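2-oxoglutarate dehydrogenase E3 component (Thermus thermophilus, PDB 2YQU) probably catalyses the NAD+-dependent reoxidation of protein-bound dihydrolipoyl groups, using one FAD per subunit, as the E3 component of a 2-oxo acid dehydrogenase complex. Local coordinates at residues G360-V365 against A390-D395; I386-H391 against E443-A448. One frame throughout, in Å; residues are numbered along the deposited sequence.

Contact 1. Residues G360-V365 against A390-D395; sequences GIPYKV and AHAKTD
A390 and K364 form an antiparallel hydrogen-bonded pair: K364 N gives to A390 O at 2.8 Å, and A390 N returns a bond to K364 O. This pair lies near the end of the pairing between strands 385-391 and 363-369 in the dimerisation-domain sheet; one further bridge, Y363 with H391, follows. The ring of H391, with CG anti to the backbone N (chi1 -162°), carries P362 O over the centre of one face, and I361 CG2 comes obliquely to its CD2 at 3.5 Å. H391 ND1 accepts K393 N at 3.1 Å, which restrains the ring's rotation. An alanine here is likely to leave K393 N without its acceptor and strip I361 and P362 of the ring they pack against. A392 N reaches P362 O, at 3.0 Å, from above the carbonyl plane, while the A392 and P362 CB atoms meet at 3.9 Å. Past the turn, D395 OD2 forms a salt bridge with K364 NZ at 2.9 Å. K364 bends at chi3 (-82°), passing CE along H391 O. A water joins NZ to A392 O, W449 O is another partner, and E425 N holds D395 OD1. The lysine probably balances the charge of the buried D395 and keeps it ionised.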
ATOM      1  N   GLY A 360     -18.791  13.675  22.215  1.00 24.07           N
ATOM      2  CA  GLY A 360     -18.163  13.970  23.493  1.00 23.96           C
ATOM      3  C   GLY A 360     -17.036  13.037  23.915  1.00 23.77           C
ATOM      4  O   GLY A 360     -16.675  12.999  25.092  1.00 23.78           O
ATOM      5  N   ILE A 361     -16.468  12.299  22.962  1.00 23.12           N
ATOM      6  CA  ILE A 361     -15.400  11.340  23.253  1.00 22.72           C
ATOM      7  C   ILE A 361     -14.049  12.058  23.335  1.00 22.21           C
ATOM      8  O   ILE A 361     -13.663  12.761  22.398  1.00 22.26           O
ATOM      9  CB  ILE A 361     -15.373  10.224  22.177  1.00 23.02           C
ATOM     10  CG1 ILE A 361     -16.702   9.456  22.184  1.00 23.34           C
ATOM     11  CG2 ILE A 361     -14.205   9.268  22.419  1.00 22.86           C
ATOM     12  CD1 ILE A 361     -16.940   8.587  20.958  1.00 24.46           C
ATOM     13  N   PRO A 362     -13.327  11.889  24.442  1.00 21.26           N
ATOM     14  CA  PRO A 362     -12.009  12.512  24.593  1.00 20.63           C
ATOM     15  C   PRO A 362     -10.961  11.737  23.808  1.00 19.87           C
ATOM     16  O   PRO A 362     -10.941  10.509  23.895  1.00 19.76           O
ATOM     17  CB  PRO A 362     -11.744  12.404  26.093  1.00 20.71           C
ATOM     18  CG  PRO A 362     -12.469  11.172  26.515  1.00 20.70           C
ATOM     19  CD  PRO A 362     -13.682  11.078  25.625  1.00 21.61           C
ATOM     20  N   TYR A 363     -10.133  12.435  23.036  1.00 19.08           N
ATOM     21  CA  TYR A 363      -9.145  11.770  22.190  1.00 18.43           C
ATOM     22  C   TYR A 363      -7.803  12.489  22.108  1.00 18.12           C
ATOM     23  O   TYR A 363      -7.669  13.672  22.462  1.00 17.78           O
ATOM     24  CB  TYR A 363      -9.712  11.542  20.778  1.00 18.18           C
ATOM     25  CG  TYR A 363     -10.028  12.811  20.017  1.00 17.88           C
ATOM     26  CD1 TYR A 363      -9.156  13.307  19.060  1.00 17.72           C
ATOM     27  CD2 TYR A 363     -11.204  13.512  20.256  1.00 18.24           C
ATOM     28  CE1 TYR A 363      -9.437  14.474  18.365  1.00 18.19           C
ATOM     29  CE2 TYR A 363     -11.501  14.679  19.570  1.00 18.41           C
ATOM     30  CZ  TYR A 363     -10.617  15.155  18.619  1.00 18.12           C
ATOM     31  OH  TYR A 363     -10.901  16.311  17.927  1.00 19.25           O
ATOM     32  N   LYS A 364      -6.810  11.737  21.643  1.00 17.70           N
ATOM     33  CA  LYS A 364      -5.483  12.250  21.334  1.00 17.84           C
ATOM     34  C   LYS A 364      -5.270  12.185  19.826  1.00 17.61           C
ATOM     35  O   LYS A 364      -5.775  11.280  19.154  1.00 17.19           O
ATOM     36  CB  LYS A 364      -4.405  11.431  22.041  1.00 18.03           C
ATOM     37  CG  LYS A 364      -4.747  11.035  23.467  1.00 19.03           C
ATOM     38  CD  LYS A 364      -3.721  10.079  24.063  1.00 19.88           C
ATOM     39  CE  LYS A 364      -3.971   8.635  23.642  1.00 19.89           C
ATOM     40  NZ  LYS A 364      -2.972   7.691  24.213  1.00 19.93           N
ATOM     41  N   VAL A 365      -4.520  13.151  19.313  1.00 17.08           N
ATOM     42  CA  VAL A 365      -4.212  13.257  17.898  1.00 16.95           C
ATOM     43  C   VAL A 365      -2.728  12.971  17.702  1.00 16.85           C
ATOM     44  O   VAL A 365      -1.877  13.564  18.376  1.00 16.86           O
ATOM     45  CB  VAL A 365      -4.549  14.667  17.375  1.00 16.94           C
ATOM     46  CG1 VAL A 365      -4.067  14.857  15.945  1.00 16.55           C
ATOM     47  CG2 VAL A 365      -6.062  14.934  17.482  1.00 16.50           C
ATOM     48  N   ALA A 390      -6.920   8.528  18.798  1.00 15.36           N
ATOM     49  CA  ALA A 390      -7.012   7.453  19.793  1.00 15.77           C
ATOM     50  C   ALA A 390      -7.712   7.925  21.062  1.00 16.13           C
ATOM     51  O   ALA A 390      -7.584   9.078  21.457  1.00 16.46           O
ATOM     52  CB  ALA A 390      -5.632   6.937  20.127  1.00 15.77           C
ATOM     53  N   HIS A 391      -8.437   7.026  21.715  1.00 16.70           N
ATOM     54  CA  HIS A 391      -9.172   7.386  22.914  1.00 17.40           C
ATOM     55  C   HIS A 391      -8.188   7.850  23.992  1.00 17.62           C
ATOM     56  O   HIS A 391      -7.164   7.214  24.219  1.00 17.61           O
ATOM     57  CB  HIS A 391     -10.004   6.201  23.403  1.00 17.86           C
ATOM     58  CG  HIS A 391     -11.094   6.586  24.347  1.00 18.78           C
ATOM     59  ND1 HIS A 391     -10.857   6.859  25.676  1.00 19.52           N
ATOM     60  CD2 HIS A 391     -12.420   6.774  24.152  1.00 19.74           C
ATOM     61  CE1 HIS A 391     -11.994   7.186  26.265  1.00 19.64           C
ATOM     62  NE2 HIS A 391     -12.958   7.140  25.362  1.00 19.24           N
ATOM     63  N   ALA A 392      -8.510   8.958  24.650  1.00 18.31           N
ATOM     64  CA  ALA A 392      -7.615   9.584  25.628  1.00 18.84           C
ATOM     65  C   ALA A 392      -7.328   8.694  26.832  1.00 19.67           C
ATOM     66  O   ALA A 392      -6.256   8.770  27.426  1.00 20.10           O
ATOM     67  CB  ALA A 392      -8.195  10.911  26.082  1.00 18.94           C
ATOM     68  N   LYS A 393      -8.277   7.841  27.182  1.00 20.37           N
ATOM     69  CA  LYS A 393      -8.138   6.984  28.351  1.00 20.96           C
ATOM     70  C   LYS A 393      -7.665   5.572  28.004  1.00 20.52           C
ATOM     71  O   LYS A 393      -6.757   5.061  28.657  1.00 20.90           O
ATOM     72  CB  LYS A 393      -9.459   6.922  29.111  1.00 21.57           C
ATOM     73  CG  LYS A 393      -9.365   6.203  30.447  1.00 23.97           C
ATOM     74  CD  LYS A 393     -10.677   6.305  31.224  1.00 26.89           C
ATOM     75  CE  LYS A 393     -10.525   5.818  32.663  1.00 28.52           C
ATOM     76  NZ  LYS A 393     -11.439   4.673  32.936  1.00 30.91           N
ATOM     77  N   THR A 394      -8.278   4.939  26.995  1.00 19.88           N
ATOM     78  CA  THR A 394      -8.001   3.526  26.681  1.00 19.66           C
ATOM     79  C   THR A 394      -6.930   3.314  25.608  1.00 19.22           C
ATOM     80  O   THR A 394      -6.464   2.192  25.413  1.00 19.53           O
ATOM     81  CB  THR A 394      -9.280   2.805  26.207  1.00 19.61           C
ATOM     82  OG1 THR A 394      -9.741   3.391  24.979  1.00 20.23           O
ATOM     83  CG2 THR A 394     -10.437   2.998  27.191  1.00 20.21           C
ATOM     84  N   ASP A 395      -6.569   4.387  24.909  1.00 18.91           N
ATOM     85  CA  ASP A 395      -5.667   4.338  23.759  1.00 18.32           C
ATOM     86  C   ASP A 395      -6.229   3.579  22.547  1.00 18.29           C
ATOM     87  O   ASP A 395      -5.509   3.316  21.585  1.00 17.90           O
ATOM     88  CB  ASP A 395      -4.304   3.755  24.158  1.00 18.30           C
ATOM     89  CG  ASP A 395      -3.223   4.096  23.159  1.00 18.29           C
ATOM     90  OD1 ASP A 395      -2.430   3.192  22.805  1.00 16.94           O
ATOM     91  OD2 ASP A 395      -3.110   5.241  22.668  1.00 19.19           O
TER
HETATM   92  O   HOH W   1      -4.153   7.116  26.682  1.00 37.83           O

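Contact 2. Residues I386-H391 against E443-A448; sequences IKVLAH and EAALAA
Strand 386-391 packs against helix 443-448 with the two axes 7.1 Å apart at closest and their N-to-C directions 35° apart, and the backbones come nearest where V388 faces A445. An approach this tight is probably allowed by small residues on the helix: A444 and A448, one turn apart, turn their methyls to the strand, and A445 lies alongside them. V388 does most of the work from the strand side. Its fork straddles the helix surface: CG1, anti to the backbone N (chi1 172°), runs to A448 CB at 3.8 Å, while CG2 sits against A444 CB, also at 3.8 Å, and touches A445 N at 3.7 Å. The alanine methyls in turn reach the strand backbone, A444 CB to I386 O at 3.5 Å and A448 CB to V388 O at 3.6 Å. The setting is the dimerisation domain of the pyridine nucleotide-disulfide oxidoreductases, an antiparallel sheet with helix 438-449 laid on one face. The alternation of the strand sorts its residues accordingly, I386, V388 and A390 toward the helix, K387 and L389 to the other side, where K387 NZ makes salt bridges with D207, E209 and E353. At one end I386 CG2 meets A444 CB at 4.2 Å, and the same side chain also packs against V407, V410 and L411 of helix 407-419. At the other end A390 CB meets A448 CB, methyl against methyl. The first turn of this helix carries E439, which lines a carbonate pocket together with H434, the predicted proton acceptor, and H454.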
ATOM      1  N   ILE A 386      -0.636  11.521   7.611  1.00 14.47           N
ATOM      2  CA  ILE A 386      -1.609  10.603   8.200  1.00 14.33           C
ATOM      3  C   ILE A 386      -1.798  10.981   9.664  1.00 14.22           C
ATOM      4  O   ILE A 386      -0.845  11.332  10.354  1.00 14.10           O
ATOM      5  CB  ILE A 386      -1.170   9.121   8.058  1.00 13.80           C
ATOM      6  CG1 ILE A 386      -1.147   8.714   6.581  1.00 13.51           C
ATOM      7  CG2 ILE A 386      -2.123   8.197   8.840  1.00 14.18           C
ATOM      8  CD1 ILE A 386      -0.538   7.351   6.323  1.00 14.06           C
ATOM      9  N   LYS A 387      -3.043  10.901  10.111  1.00 14.43           N
ATOM     10  CA  LYS A 387      -3.464  11.292  11.434  1.00 15.02           C
ATOM     11  C   LYS A 387      -4.186  10.105  12.071  1.00 15.05           C
ATOM     12  O   LYS A 387      -5.089   9.523  11.466  1.00 15.93           O
ATOM     13  CB  LYS A 387      -4.381  12.511  11.302  1.00 15.31           C
ATOM     14  CG  LYS A 387      -5.219  12.846  12.494  1.00 16.75           C
ATOM     15  CD  LYS A 387      -5.760  14.269  12.411  1.00 15.70           C
ATOM     16  CE  LYS A 387      -7.083  14.350  11.648  1.00 15.90           C
ATOM     17  NZ  LYS A 387      -7.671  15.737  11.677  1.00 15.97           N
ATOM     18  N   VAL A 388      -3.766   9.735  13.274  1.00 14.90           N
ATOM     19  CA  VAL A 388      -4.428   8.715  14.074  1.00 14.90           C
ATOM     20  C   VAL A 388      -5.136   9.378  15.259  1.00 15.08           C
ATOM     21  O   VAL A 388      -4.549  10.179  15.978  1.00 14.79           O
ATOM     22  CB  VAL A 388      -3.425   7.656  14.574  1.00 15.06           C
ATOM     23  CG1 VAL A 388      -4.083   6.691  15.583  1.00 14.51           C
ATOM     24  CG2 VAL A 388      -2.823   6.890  13.399  1.00 14.84           C
ATOM     25  N   LEU A 389      -6.406   9.042  15.442  1.00 15.08           N
ATOM     26  CA  LEU A 389      -7.185   9.515  16.579  1.00 14.94           C
ATOM     27  C   LEU A 389      -7.336   8.351  17.549  1.00 15.22           C
ATOM     28  O   LEU A 389      -7.804   7.302  17.159  1.00 14.87           O
ATOM     29  CB  LEU A 389      -8.554   9.996  16.108  1.00 14.98           C
ATOM     30  CG  LEU A 389      -8.510  10.999  14.951  1.00 15.25           C
ATOM     31  CD1 LEU A 389      -9.894  11.452  14.565  1.00 15.58           C
ATOM     32  CD2 LEU A 389      -7.638  12.190  15.320  1.00 14.84           C
ATOM     33  N   ALA A 390      -6.920   8.528  18.798  1.00 15.36           N
ATOM     34  CA  ALA A 390      -7.012   7.453  19.793  1.00 15.77           C
ATOM     35  C   ALA A 390      -7.712   7.925  21.062  1.00 16.13           C
ATOM     36  O   ALA A 390      -7.584   9.078  21.457  1.00 16.46           O
ATOM     37  CB  ALA A 390      -5.632   6.937  20.127  1.00 15.77           C
ATOM     38  N   HIS A 391      -8.437   7.026  21.715  1.00 16.70           N
ATOM     39  CA  HIS A 391      -9.172   7.386  22.914  1.00 17.40           C
ATOM     40  C   HIS A 391      -8.188   7.850  23.992  1.00 17.62           C
ATOM     41  O   HIS A 391      -7.164   7.214  24.219  1.00 17.61           O
ATOM     42  CB  HIS A 391     -10.004   6.201  23.403  1.00 17.86           C
ATOM     43  CG  HIS A 391     -11.094   6.586  24.347  1.00 18.78           C
ATOM     44  ND1 HIS A 391     -10.857   6.859  25.676  1.00 19.52           N
ATOM     45  CD2 HIS A 391     -12.420   6.774  24.152  1.00 19.74           C
ATOM     46  CE1 HIS A 391     -11.994   7.186  26.265  1.00 19.64           C
ATOM     47  NE2 HIS A 391     -12.958   7.140  25.362  1.00 19.24           N
ATOM     48  N   GLU A 443       4.356   5.886  12.679  1.00 15.00           N
ATOM     49  CA  GLU A 443       4.775   7.043  13.464  1.00 14.71           C
ATOM     50  C   GLU A 443       3.576   7.873  13.907  1.00 14.04           C
ATOM     51  O   GLU A 443       3.563   8.384  15.020  1.00 13.77           O
ATOM     52  CB  GLU A 443       5.790   7.906  12.692  1.00 15.05           C
ATOM     53  CG  GLU A 443       7.119   7.228  12.377  1.00 16.30           C
ATOM     54  CD  GLU A 443       8.091   7.164  13.548  1.00 18.33           C
ATOM     55  OE1 GLU A 443       7.937   7.927  14.516  1.00 19.64           O
ATOM     56  OE2 GLU A 443       9.018   6.328  13.507  1.00 20.82           O
ATOM     57  N   ALA A 444       2.553   7.987  13.050  1.00 13.80           N
ATOM     58  CA  ALA A 444       1.318   8.677  13.425  1.00 13.51           C
ATOM     59  C   ALA A 444       0.682   7.984  14.630  1.00 13.37           C
ATOM     60  O   ALA A 444       0.206   8.644  15.552  1.00 13.19           O
ATOM     61  CB  ALA A 444       0.336   8.710  12.261  1.00 13.83           C
ATOM     62  N   ALA A 445       0.699   6.652  14.622  1.00 13.49           N
ATOM     63  CA  ALA A 445       0.103   5.859  15.688  1.00 13.61           C
ATOM     64  C   ALA A 445       0.872   6.044  16.985  1.00 13.75           C
ATOM     65  O   ALA A 445       0.265   6.213  18.026  1.00 14.22           O
ATOM     66  CB  ALA A 445       0.051   4.403  15.314  1.00 13.57           C
ATOM     67  N   LEU A 446       2.202   5.993  16.910  1.00 14.45           N
ATOM     68  CA  LEU A 446       3.060   6.250  18.068  1.00 14.72           C
ATOM     69  C   LEU A 446       2.818   7.630  18.654  1.00 15.28           C
ATOM     70  O   LEU A 446       2.809   7.795  19.867  1.00 15.34           O
ATOM     71  CB  LEU A 446       4.540   6.149  17.695  1.00 14.78           C
ATOM     72  CG  LEU A 446       5.108   4.746  17.472  1.00 15.82           C
ATOM     73  CD1 LEU A 446       6.533   4.846  16.983  1.00 16.95           C
ATOM     74  CD2 LEU A 446       5.033   3.901  18.739  1.00 15.86           C
ATOM     75  N   ALA A 447       2.671   8.620  17.777  1.00 15.10           N
ATOM     76  CA  ALA A 447       2.408   9.999  18.180  1.00 15.79           C
ATOM     77  C   ALA A 447       1.077  10.144  18.910  1.00 16.07           C
ATOM     78  O   ALA A 447       0.947  10.972  19.802  1.00 17.10           O
ATOM     79  CB  ALA A 447       2.454  10.932  16.959  1.00 15.24           C
ATOM     80  N   ALA A 448       0.083   9.355  18.515  1.00 16.61           N
ATOM     81  CA  ALA A 448      -1.218   9.371  19.176  1.00 16.76           C
ATOM     82  C   ALA A 448      -1.103   8.696  20.539  1.00 17.36           C
ATOM     83  O   ALA A 448      -1.671   9.167  21.521  1.00 17.34           O
ATOM     84  CB  ALA A 448      -2.273   8.661  18.307  1.00 16.78           C
TER

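Both contacts use strand 385-391, and A390 belongs to each: contact 1 uses chiefly its backbone N and O, contact 2 its methyl. Contact 2 is core, every touching residue buried, and its side chains meet by van der Waals contact, with no hydrogen bond or salt bridge between the segments, the strand there being covered by a helix. Contact 1 lies at the end of the sheet, partly open to solvent, and relies on strand pairing, a turn, a salt bridge, and a water that links K364 to A392 O. They adjoin: K364 CE packs on A448 O at 3.2 Å, and on the other face of the sheet V365 lies against K387 and L389.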